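Local coordinates for protein RNA methyltransferase, TrmH family (Porphyromonas gingivalis, PDB 2I6D) that is a putative RNA methyltransferase of the TrmH family, probably transferring a methyl group from S-adenosylmethionine to RNA through a knotted SPOUT-type domain, at residues A[34-37]-A[38-42]; A[59-62]-A[63-66]; A[139-143]-A[144-148]; A[148-151]-A[152-156]; A[242-245]-A[246-250]. One frame throughout, in Å; residues are numbered along the deposited sequence.

Contact 1: residues A[34-37]-A[38-42]; sequences KLVG and EMLPF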
loop_
_atom_site.group_PDB
_atom_site.type_symbol
_atom_site.label_atom_id
_atom_site.label_comp_id
_atom_site.label_asym_id
_atom_site.label_seq_id
_atom_site.Cartn_x
_atom_site.Cartn_y
_atom_site.Cartn_z
ATOM N N LYS A 34 4.668 -14.803 8.365
ATOM C CA LYS A 34 3.523 -14.737 7.444
ATOM C C LYS A 34 3.829 -13.736 6.322
ATOM O O LYS A 34 3.723 -14.050 5.124
ATOM C CB LYS A 34 2.234 -14.347 8.179
ATOM C CG LYS A 34 1.688 -15.405 9.095
ATOM C CD LYS A 34 0.285 -15.037 9.629
ATOM C CE LYS A 34 0.102 -15.557 11.062
ATOM N NZ LYS A 34 -1.318 -15.472 11.524
ATOM N N LEU A 35 4.248 -12.538 6.713
ATOM C CA LEU A 35 4.499 -11.506 5.762
ATOM C C LEU A 35 5.781 -11.770 4.980
ATOM O O LEU A 35 5.800 -11.554 3.768
ATOM C CB LEU A 35 4.525 -10.122 6.424
ATOM C CG LEU A 35 3.196 -9.602 6.987
ATOM C CD1 LEU A 35 3.492 -8.382 7.841
ATOM C CD2 LEU A 35 2.198 -9.279 5.884
ATOM N N VAL A 36 6.828 -12.256 5.647
ATOM C CA VAL A 36 8.090 -12.504 4.952
ATOM C C VAL A 36 7.885 -13.602 3.908
ATOM O O VAL A 36 8.268 -13.429 2.747
ATOM C CB VAL A 36 9.254 -12.841 5.945
ATOM C CG1 VAL A 36 10.484 -13.315 5.187
ATOM C CG2 VAL A 36 9.616 -11.598 6.789
ATOM N N GLY A 37 7.236 -14.699 4.308
ATOM C CA GLY A 37 6.947 -15.816 3.402
ATOM C C GLY A 37 6.168 -15.373 2.177
ATOM O O GLY A 37 6.514 -15.697 1.035
ATOM N N GLU A 38 5.132 -14.581 2.387
ATOM C CA GLU A 38 4.361 -14.146 1.247
ATOM C C GLU A 38 5.062 -13.175 0.313
ATOM O O GLU A 38 4.792 -13.190 -0.904
ATOM C CB GLU A 38 3.024 -13.563 1.659
ATOM C CG GLU A 38 2.085 -13.520 0.460
ATOM C CD GLU A 38 0.680 -13.849 0.806
ATOM O OE1 GLU A 38 0.369 -13.907 2.022
ATOM O OE2 GLU A 38 -0.104 -14.066 -0.153
HETATM N N MSE A 39 5.947 -12.340 0.846
HETATM C CA MSE A 39 6.541 -11.293 0.022
HETATM C C MSE A 39 7.900 -11.688 -0.609
HETATM O O MSE A 39 8.356 -11.053 -1.570
HETATM C CB MSE A 39 6.646 -9.991 0.823
HETATM C CG MSE A 39 5.315 -9.453 1.358
HETATM SE SE MSE A 39 5.589 -7.851 2.509
HETATM C CE MSE A 39 6.311 -6.601 1.168
ATOM N N LEU A 40 8.529 -12.745 -0.092
ATOM C CA LEU A 40 9.802 -13.236 -0.676
ATOM C C LEU A 40 9.807 -13.426 -2.198
ATOM O O LEU A 40 10.767 -13.037 -2.856
ATOM C CB LEU A 40 10.308 -14.521 0.031
ATOM C CG LEU A 40 11.128 -14.298 1.298
ATOM C CD1 LEU A 40 11.225 -15.596 2.130
ATOM C CD2 LEU A 40 12.524 -13.724 0.994
ATOM N N PRO A 41 8.767 -14.073 -2.763
ATOM C CA PRO A 41 8.768 -14.276 -4.221
ATOM C C PRO A 41 8.649 -12.996 -5.042
ATOM O O PRO A 41 8.814 -13.033 -6.274
ATOM C CB PRO A 41 7.522 -15.136 -4.464
ATOM C CG PRO A 41 7.202 -15.747 -3.129
ATOM C CD PRO A 41 7.593 -14.691 -2.127
ATOM N N PHE A 42 8.352 -11.874 -4.403
ATOM C CA PHE A 42 8.000 -10.659 -5.163
ATOM C C PHE A 42 8.939 -9.465 -4.958
ATOM O O PHE A 42 8.776 -8.405 -5.594
ATOM C CB PHE A 42 6.574 -10.253 -4.831
ATOM C CG PHE A 42 5.570 -11.300 -5.190
ATOM C CD1 PHE A 42 5.172 -11.473 -6.510
ATOM C CD2 PHE A 42 5.062 -12.147 -4.211
ATOM C CE1 PHE A 42 4.255 -12.476 -6.849
ATOM C CE2 PHE A 42 4.131 -13.138 -4.538
ATOM C CZ PHE A 42 3.732 -13.304 -5.860
HETATM O O HOH W 1 1.342 -12.565 4.094
#
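E38 N, M39 N and L40 N donate in turn to K34 O, L35 O and V36 O, the i to i+4 bonding that begins in helix 33-39 in the MRM3-like substrate-binding part of the chain. The bond from L40 N to V36 O is 2.9 Å long and nearly collinear with the carbonyl, whereas E38 N is tilted 29° from the carbonyl plane of K34. V36 O takes a second, weak bond from M39 N at 3.2 Å. P41 brings no N-H, and its CD lies 3.5 Å from G37 O. Among the side chains, V36 turns CG1 anti to its backbone N (chi1 171°), which sets this methyl 3.9 Å from L40 CD1, the two branches crossing at a slant. V36 leans on L87, A89 and L48, and L40 on F91 and C45, so this flank is pressed to the mixed sheet. In the conformer described, one of two modelled, the selenomethionine M39 starts against its own helix, CG beside L35 O, then heads off to F28 and V30. E38 swings outward to a salt bridge between its OE2 and R156, which ties the helix to the methyltransferase domain. Its other oxygen is served by a water that donates to E38 OE1 at 2.7 Å and to K34 O at 3.0 Å.

Contact 2: residues A[59-62]-A[63-66]; sequences STPH and DAEV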
loop_
_atom_site.group_PDB
_atom_site.type_symbol
_atom_site.label_atom_id
_atom_site.label_comp_id
_atom_site.label_asym_id
_atom_site.label_seq_id
_atom_site.Cartn_x
_atom_site.Cartn_y
_atom_site.Cartn_z
ATOM N N SER A 59 12.091 -20.644 1.899
ATOM C CA SER A 59 13.171 -20.987 0.973
ATOM C C SER A 59 14.199 -19.888 1.033
ATOM O O SER A 59 13.865 -18.706 0.928
ATOM C CB SER A 59 12.709 -21.276 -0.464
ATOM O OG SER A 59 11.592 -20.497 -0.824
ATOM N N THR A 60 15.436 -20.291 1.291
ATOM C CA THR A 60 16.546 -19.380 1.446
ATOM C C THR A 60 16.593 -18.471 0.229
ATOM O O THR A 60 16.578 -18.955 -0.909
ATOM C CB THR A 60 17.874 -20.147 1.582
ATOM O OG1 THR A 60 17.634 -21.417 2.208
ATOM C CG2 THR A 60 18.879 -19.355 2.407
ATOM N N PRO A 61 16.614 -17.146 0.462
ATOM C CA PRO A 61 16.654 -16.190 -0.644
ATOM C C PRO A 61 17.971 -16.313 -1.395
ATOM O O PRO A 61 19.021 -16.527 -0.779
ATOM C CB PRO A 61 16.603 -14.827 0.056
ATOM C CG PRO A 61 16.199 -15.099 1.472
ATOM C CD PRO A 61 16.633 -16.487 1.777
ATOM N N HIS A 62 17.908 -16.200 -2.715
ATOM C CA HIS A 62 19.137 -16.228 -3.494
ATOM C C HIS A 62 19.937 -14.943 -3.267
ATOM O O HIS A 62 19.425 -13.814 -3.359
ATOM C CB HIS A 62 18.876 -16.507 -4.981
ATOM C CG HIS A 62 19.132 -17.931 -5.386
ATOM N ND1 HIS A 62 18.133 -18.879 -5.465
ATOM C CD2 HIS A 62 20.278 -18.564 -5.739
ATOM C CE1 HIS A 62 18.652 -20.033 -5.851
ATOM N NE2 HIS A 62 19.951 -19.868 -6.024
ATOM N N ASP A 63 21.201 -15.131 -2.902
ATOM C CA ASP A 63 22.122 -14.007 -2.713
ATOM C C ASP A 63 21.719 -13.004 -1.626
ATOM O O ASP A 63 21.809 -11.794 -1.816
ATOM C CB ASP A 63 22.347 -13.273 -4.047
ATOM C CG ASP A 63 23.615 -12.441 -4.042
ATOM O OD1 ASP A 63 24.657 -12.952 -3.576
ATOM O OD2 ASP A 63 23.560 -11.277 -4.483
ATOM N N ALA A 64 21.273 -13.509 -0.483
ATOM C CA ALA A 64 21.003 -12.646 0.654
ATOM C C ALA A 64 21.964 -12.975 1.786
ATOM O O ALA A 64 22.482 -14.083 1.869
ATOM C CB ALA A 64 19.547 -12.779 1.118
ATOM N N GLU A 65 22.221 -11.999 2.639
ATOM C CA GLU A 65 22.864 -12.280 3.906
ATOM C C GLU A 65 21.848 -12.863 4.904
ATOM O O GLU A 65 20.895 -12.183 5.320
ATOM C CB GLU A 65 23.511 -11.032 4.466
ATOM C CG GLU A 65 24.227 -11.291 5.753
ATOM C CD GLU A 65 25.453 -10.442 5.894
ATOM O OE1 GLU A 65 26.401 -10.916 6.551
ATOM O OE2 GLU A 65 25.458 -9.311 5.341
ATOM N N VAL A 66 22.064 -14.124 5.270
ATOM C CA VAL A 66 21.174 -14.851 6.154
ATOM C C VAL A 66 21.875 -15.080 7.484
ATOM O O VAL A 66 22.989 -15.625 7.519
ATOM C CB VAL A 66 20.750 -16.197 5.522
ATOM C CG1 VAL A 66 19.874 -16.986 6.479
ATOM C CG2 VAL A 66 20.015 -15.941 4.207
#
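P61 and A64 point their side chains at each other across a tight reversal of the chain, P61 CB meeting A64 CB at 3.7 Å with the pyrrolidine CG a little farther off, 4.1 Å from the A64 methyl. Their facing side chains close the inner side of a type II beta turn, P61 to A64, in which the usual bond from A64 N to P61 O is not made; what meets across the turn is carbon. Farther from the corner, T60 and V66 meet, crossing at about a right angle, and only methyls touch, T60 CG2 coming within 4.0 Å of V66 CG2. V66 has CG1 anti to its backbone N (chi1 177°), which brings CG2 round to the side of the nitrogen and into position for that touch; the same methyl is 4.2 Å from P61 CD. The two corner residues behave otherwise. H62, in the conformer described, one of two modelled, sends its imidazole away from the turn. D63 has the positive phi, 61°, expected at the third position of this turn type, and its carboxylate leads outward to a salt bridge from OD2 to R44. Beneath the turn, P61 rests on C45 and L48, and A64 on C45 too. E65 then enters strand 65-69, bonding through its backbone to R46 and L48. The arrangement is a surface type II turn on the return limb of a beta-alpha-beta crossover, from strand 45-51 through helix 52-56 to the parallel edge strand 65-69.

Contact 3: residues A[139-143]-A[144-148]; sequences ADVFS and PKVVQ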
loop_
_atom_site.group_PDB
_atom_site.type_symbol
_atom_site.label_atom_id
_atom_site.label_comp_id
_atom_site.label_asym_id
_atom_site.label_seq_id
_atom_site.Cartn_x
_atom_site.Cartn_y
_atom_site.Cartn_z
ATOM N N ALA A 139 0.332 8.291 3.187
ATOM C CA ALA A 139 1.236 7.509 4.047
ATOM C C ALA A 139 2.233 6.711 3.213
ATOM O O ALA A 139 1.946 6.360 2.069
ATOM C CB ALA A 139 0.430 6.577 4.965
ATOM N N ASP A 140 3.405 6.444 3.779
ATOM C CA ASP A 140 4.440 5.662 3.101
ATOM C C ASP A 140 4.080 4.166 3.204
ATOM O O ASP A 140 4.110 3.609 4.298
ATOM C CB ASP A 140 5.815 5.946 3.760
ATOM C CG ASP A 140 6.982 5.207 3.093
ATOM O OD1 ASP A 140 6.786 4.375 2.188
ATOM O OD2 ASP A 140 8.132 5.478 3.483
ATOM N N VAL A 141 3.775 3.515 2.083
ATOM C CA VAL A 141 3.339 2.099 2.112
ATOM C C VAL A 141 4.425 1.140 2.614
ATOM O O VAL A 141 4.104 0.058 3.123
ATOM C CB VAL A 141 2.769 1.581 0.760
ATOM C CG1 VAL A 141 1.454 2.271 0.437
ATOM C CG2 VAL A 141 3.799 1.752 -0.381
ATOM N N PHE A 142 5.685 1.556 2.498
ATOM C CA PHE A 142 6.815 0.727 2.929
ATOM C C PHE A 142 7.276 1.020 4.349
ATOM O O PHE A 142 8.265 0.443 4.827
ATOM C CB PHE A 142 7.956 0.811 1.925
ATOM C CG PHE A 142 7.582 0.246 0.579
ATOM C CD1 PHE A 142 7.368 -1.121 0.430
ATOM C CD2 PHE A 142 7.407 1.082 -0.518
ATOM C CE1 PHE A 142 6.982 -1.657 -0.793
ATOM C CE2 PHE A 142 7.035 0.551 -1.759
ATOM C CZ PHE A 142 6.823 -0.817 -1.890
ATOM N N SER A 143 6.563 1.918 5.026
ATOM C CA SER A 143 6.834 2.190 6.448
ATOM C C SER A 143 6.388 0.930 7.213
ATOM O O SER A 143 5.474 0.254 6.759
ATOM C CB SER A 143 6.060 3.427 6.929
ATOM O OG SER A 143 4.658 3.177 6.859
ATOM N N PRO A 144 7.066 0.586 8.330
ATOM C CA PRO A 144 6.675 -0.559 9.160
ATOM C C PRO A 144 5.193 -0.564 9.527
ATOM O O PRO A 144 4.561 -1.624 9.563
ATOM C CB PRO A 144 7.493 -0.359 10.427
ATOM C CG PRO A 144 8.727 0.346 9.965
ATOM C CD PRO A 144 8.288 1.242 8.844
ATOM N N LYS A 145 4.642 0.608 9.827
ATOM C CA LYS A 145 3.254 0.632 10.268
ATOM C C LYS A 145 2.320 0.101 9.162
ATOM O O LYS A 145 1.456 -0.752 9.426
ATOM C CB LYS A 145 2.844 2.015 10.779
ATOM C CG LYS A 145 1.457 2.007 11.432
ATOM C CD LYS A 145 1.377 2.914 12.663
ATOM C CE LYS A 145 0.097 2.640 13.463
ATOM N NZ LYS A 145 0.103 3.272 14.843
ATOM N N VAL A 146 2.513 0.559 7.930
ATOM C CA VAL A 146 1.707 0.045 6.825
ATOM C C VAL A 146 2.026 -1.402 6.483
ATOM O O VAL A 146 1.118 -2.224 6.401
ATOM C CB VAL A 146 1.801 0.916 5.565
ATOM C CG1 VAL A 146 0.988 0.264 4.391
ATOM C CG2 VAL A 146 1.305 2.345 5.899
ATOM N N VAL A 147 3.315 -1.716 6.323
ATOM C CA VAL A 147 3.748 -3.070 5.951
ATOM C C VAL A 147 3.174 -4.121 6.889
ATOM O O VAL A 147 2.544 -5.093 6.446
ATOM C CB VAL A 147 5.301 -3.199 5.937
ATOM C CG1 VAL A 147 5.744 -4.667 5.975
ATOM C CG2 VAL A 147 5.867 -2.478 4.706
ATOM N N GLN A 148 3.396 -3.928 8.188
ATOM C CA GLN A 148 2.975 -4.908 9.170
ATOM C C GLN A 148 1.451 -5.095 9.228
ATOM O O GLN A 148 0.987 -6.135 9.689
ATOM C CB GLN A 148 3.533 -4.574 10.553
ATOM C CG GLN A 148 5.069 -4.647 10.582
ATOM C CD GLN A 148 5.630 -6.003 10.144
ATOM O OE1 GLN A 148 6.505 -6.054 9.297
ATOM N NE2 GLN A 148 5.140 -7.096 10.740
#
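A139 CB meets V146 CG2 at 4.4 Å, the first touch between the loop after strand 131-134 and the short helix 144-148 that it leads into. D140 next shapes the bend: it begins a type I beta turn to S143, and its OD1 accepts F142 N at 3.0 Å from above the carboxylate plane, making an Asx turn. D140 OD2 bridges to R19 and R22 of helix 19-25. V141 follows with its carbonyl O pushed into the valines of the helix, 3.4 Å from V146 CG1 and 3.5 Å from V147 CG2. F142 turns the other way; V141 CG2 lies over one face of its ring, toward the rim, and the ring meets F28 beyond. S143 is the N-cap residue, and its O accepts V147 N at 3.0 Å in an almost straight bond, 175° at the hydrogen. Chi1 of 64° places S143 OG between backbone N and carbonyl carbon, from where it donates to D140 O at 2.7 Å in the carbonyl plane while its flank lies 3.6 Å from V146 CG2. D140 O thus carries both S143 N and S143 OG. Chemically, the start of the helix is set by a web of bonds centred on D140, whose charge the arginines probably stabilise, whereas V141 O is buried among methyls without a polar partner.

Contact 4: residues A[148-151]-A[152-156]; sequences QASM and GALAR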
loop_
_atom_site.group_PDB
_atom_site.type_symbol
_atom_site.label_atom_id
_atom_site.label_comp_id
_atom_site.label_asym_id
_atom_site.label_seq_id
_atom_site.Cartn_x
_atom_site.Cartn_y
_atom_site.Cartn_z
ATOM N N GLN A 148 3.396 -3.928 8.188
ATOM C CA GLN A 148 2.975 -4.908 9.170
ATOM C C GLN A 148 1.451 -5.095 9.228
ATOM O O GLN A 148 0.987 -6.135 9.689
ATOM C CB GLN A 148 3.533 -4.574 10.553
ATOM C CG GLN A 148 5.069 -4.647 10.582
ATOM C CD GLN A 148 5.630 -6.003 10.144
ATOM O OE1 GLN A 148 6.505 -6.054 9.297
ATOM N NE2 GLN A 148 5.140 -7.096 10.740
ATOM N N ALA A 149 0.700 -4.100 8.760
ATOM C CA ALA A 149 -0.765 -4.172 8.741
ATOM C C ALA A 149 -1.307 -4.550 7.356
ATOM O O ALA A 149 -2.531 -4.507 7.137
ATOM C CB ALA A 149 -1.352 -2.845 9.188
ATOM N N SER A 150 -0.410 -4.936 6.442
ATOM C CA SER A 150 -0.786 -5.138 5.035
ATOM C C SER A 150 -1.433 -6.500 4.698
ATOM O O SER A 150 -2.029 -6.650 3.621
ATOM C CB SER A 150 0.431 -4.853 4.113
ATOM O OG SER A 150 1.429 -5.856 4.263
HETATM N N MSE A 151 -1.319 -7.481 5.594
HETATM C CA MSE A 151 -1.900 -8.826 5.380
HETATM C C MSE A 151 -1.403 -9.502 4.095
HETATM O O MSE A 151 -2.127 -10.297 3.487
HETATM C CB MSE A 151 -3.440 -8.776 5.353
HETATM C CG MSE A 151 -4.153 -9.296 6.596
HETATM SE SE MSE A 151 -5.619 -10.613 6.261
HETATM C CE MSE A 151 -6.007 -10.329 4.362
ATOM N N GLY A 152 -0.180 -9.176 3.680
ATOM C CA GLY A 152 0.390 -9.744 2.463
ATOM C C GLY A 152 -0.000 -9.028 1.188
ATOM O O GLY A 152 0.344 -9.484 0.097
ATOM N N ALA A 153 -0.711 -7.903 1.307
ATOM C CA ALA A 153 -1.251 -7.250 0.100
ATOM C C ALA A 153 -0.155 -6.805 -0.897
ATOM O O ALA A 153 -0.384 -6.764 -2.128
ATOM C CB ALA A 153 -2.147 -6.076 0.466
ATOM N N LEU A 154 1.028 -6.496 -0.377
ATOM C CA LEU A 154 2.129 -6.046 -1.231
ATOM C C LEU A 154 2.718 -7.149 -2.111
ATOM O O LEU A 154 3.505 -6.868 -3.023
ATOM C CB LEU A 154 3.221 -5.363 -0.404
ATOM C CG LEU A 154 2.683 -4.189 0.429
ATOM C CD1 LEU A 154 3.677 -3.747 1.494
ATOM C CD2 LEU A 154 2.279 -3.006 -0.473
ATOM N N ALA A 155 2.317 -8.389 -1.876
ATOM C CA ALA A 155 2.661 -9.467 -2.794
ATOM C C ALA A 155 1.973 -9.314 -4.147
ATOM O O ALA A 155 2.502 -9.764 -5.168
ATOM C CB ALA A 155 2.343 -10.836 -2.169
ATOM N N ARG A 156 0.785 -8.705 -4.169
ATOM C CA ARG A 156 -0.002 -8.693 -5.368
ATOM C C ARG A 156 -0.457 -7.310 -5.785
ATOM O O ARG A 156 -0.907 -7.145 -6.907
ATOM C CB ARG A 156 -1.220 -9.578 -5.217
ATOM C CG ARG A 156 -0.942 -11.059 -5.382
ATOM C CD ARG A 156 -2.140 -11.849 -4.863
ATOM N NE ARG A 156 -2.369 -11.517 -3.463
ATOM C CZ ARG A 156 -1.752 -12.114 -2.453
ATOM N NH1 ARG A 156 -0.876 -13.090 -2.692
ATOM N NH2 ARG A 156 -2.010 -11.734 -1.205
#
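S150 O and A153 N close a tight, largely buried type I' beta turn in the SpoU-type methyltransferase domain, on the connection from helix 144-148 to strand 158-161. The bond is 2.9 Å long but reached obliquely: A153 N stands 58° out of the plane of the S150 carbonyl. The two central residues both have positive phi. M151, a selenomethionine, adopts this left-handed conformation, and in the conformer described, one of two modelled, its side chain leads away from the turn. G152 goes further, with phi 84° and psi 6°; a side-chain carbon there would be jammed against M151 O, so the absence of one belongs to the turn's geometry. Past the corner the chain coils on through two more short bonds, A155 N to G152 O and R156 N to A153 O, without becoming a regular helix. A153 sets its CB 3.2 Å from S150 O, close beside the oxygen that its own N-H grips, and packs outward on L121 and D125. R156 ends the segment with NE in a salt bridge to D125, while L154 O is bonded to Y43 OH, so both the methyltransferase core and the N-terminal domain hold this loop. At the first position of the turn, S150 has its hydroxyl between backbone N and carbonyl carbon (chi1 70°), turned back along the chain to bond V147 O. The flank of that hydroxyl faces G152 N at 3.7 Å, and from the other segment the end of L154 comes back toward it, CD1 lying 4.1 Å from S150 OG.

Contact 5: residues A[242-245]-A[246-250]; sequences VAIA and TAILC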
loop_
_atom_site.group_PDB
_atom_site.type_symbol
_atom_site.label_atom_id
_atom_site.label_comp_id
_atom_site.label_asym_id
_atom_site.label_seq_id
_atom_site.Cartn_x
_atom_site.Cartn_y
_atom_site.Cartn_z
ATOM N N VAL A 242 -12.421 7.080 4.637
ATOM C CA VAL A 242 -11.950 6.816 3.270
ATOM C C VAL A 242 -11.804 5.315 2.951
ATOM O O VAL A 242 -12.052 4.900 1.833
ATOM C CB VAL A 242 -10.615 7.585 2.953
ATOM C CG1 VAL A 242 -9.509 7.167 3.910
ATOM C CG2 VAL A 242 -10.199 7.358 1.489
ATOM N N ALA A 243 -11.383 4.510 3.923
ATOM C CA ALA A 243 -11.221 3.078 3.659
ATOM C C ALA A 243 -12.608 2.426 3.496
ATOM O O ALA A 243 -12.785 1.486 2.721
ATOM C CB ALA A 243 -10.427 2.417 4.805
ATOM N N ILE A 244 -13.575 2.881 4.292
ATOM C CA ILE A 244 -14.956 2.402 4.168
ATOM C C ILE A 244 -15.496 2.728 2.774
ATOM O O ILE A 244 -16.062 1.854 2.088
ATOM C CB ILE A 244 -15.865 3.004 5.287
ATOM C CG1 ILE A 244 -15.441 2.477 6.670
ATOM C CG2 ILE A 244 -17.373 2.787 5.000
ATOM C CD1 ILE A 244 -15.733 0.939 6.881
ATOM N N ALA A 245 -15.315 3.978 2.339
ATOM C CA ALA A 245 -15.776 4.396 1.033
ATOM C C ALA A 245 -15.079 3.568 -0.050
ATOM O O ALA A 245 -15.716 3.126 -1.007
ATOM C CB ALA A 245 -15.504 5.916 0.816
ATOM N N THR A 246 -13.782 3.326 0.126
ATOM C CA THR A 246 -13.036 2.526 -0.855
ATOM C C THR A 246 -13.616 1.109 -1.005
ATOM O O THR A 246 -13.742 0.594 -2.114
ATOM C CB THR A 246 -11.542 2.447 -0.440
ATOM O OG1 THR A 246 -10.996 3.765 -0.392
ATOM C CG2 THR A 246 -10.728 1.589 -1.415
ATOM N N ALA A 247 -13.941 0.490 0.124
ATOM C CA ALA A 247 -14.500 -0.866 0.149
ATOM C C ALA A 247 -15.858 -0.897 -0.565
ATOM O O ALA A 247 -16.136 -1.804 -1.348
ATOM C CB ALA A 247 -14.659 -1.351 1.601
ATOM N N ILE A 248 -16.695 0.094 -0.284
ATOM C CA ILE A 248 -18.002 0.182 -0.918
ATOM C C ILE A 248 -17.830 0.309 -2.435
ATOM O O ILE A 248 -18.471 -0.449 -3.216
ATOM C CB ILE A 248 -18.844 1.338 -0.336
ATOM C CG1 ILE A 248 -19.282 0.960 1.091
ATOM C CG2 ILE A 248 -20.116 1.557 -1.183
ATOM C CD1 ILE A 248 -19.641 2.185 1.950
ATOM N N LEU A 249 -16.952 1.218 -2.849
ATOM C CA LEU A 249 -16.723 1.470 -4.292
ATOM C C LEU A 249 -16.160 0.232 -5.003
ATOM O O LEU A 249 -16.701 -0.178 -6.043
ATOM C CB LEU A 249 -15.826 2.698 -4.527
ATOM C CG LEU A 249 -16.548 4.027 -4.258
ATOM C CD1 LEU A 249 -15.580 5.129 -3.731
ATOM C CD2 LEU A 249 -17.277 4.491 -5.503
ATOM N N CYS A 250 -15.080 -0.346 -4.465
ATOM C CA CYS A 250 -14.525 -1.591 -5.027
ATOM C C CYS A 250 -15.506 -2.737 -5.106
ATOM O O CYS A 250 -15.543 -3.457 -6.140
ATOM C CB CYS A 250 -13.291 -2.040 -4.247
ATOM S SG CYS A 250 -11.928 -0.920 -4.466
#
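V242 O is gripped twice by T246, through OG1 at 2.7 Å and through the backbone N at 2.9 Å, in the first turns of helix 242-255, the C-terminal helix of the knotted SPOUT-type domain. The two donors reach the oxygen from opposite faces of the carbonyl plane. With chi1 at -60°, T246 OG1 lies beside its own backbone N and is turned back to the preceding turn, so this buried hydroxyl spends its proton inside the helix. V242 runs alongside T246, pointing the same way, and both side chains lie on L205 of strand 201-206; a bound acetate, probably from the crystallisation liquor, is near V242. Regular bonding continues with A247 N to A243 O, I248 N to I244 O, and L249 N to A245 O at 2.9 Å. Just ahead, N241 OD1 receives I244 N, tying the preceding loop to the helix start. On the flank facing helix 114-127, A243 meets T119 and T246 meets I120. Farther round, the isoleucines I244 and I248 form an apolar pair at an oblique crossing, CG2 of I244 being 3.8 Å from CD1 of I248. L249 curls back toward its hydrogen-bond acceptor, and its CD1 comes to 3.4 Å from A245 O.

All five contacts are local, between residues close in sequence, and they follow one another along the chain, none enclosing or crossing another. Contact 1 lies along helix 33-39 and its C-terminal exit, and contact 2 reverses the chain into strand 65-69, both in the N-terminal domain, where L40 CD2 meets P61 CG at 4.0 Å. Contacts 3 and 4 share Q148 and together carry the methyltransferase chain round from strand 131-134 to strand 158-161. They also line the domain interface: L35 of contact 1 packs on V147, Q148 and G152, and F42 on A155. Contact 5 starts the C-terminal helix, its nearest atoms about 10 Å from contact 3 and about 31 Å from contact 2.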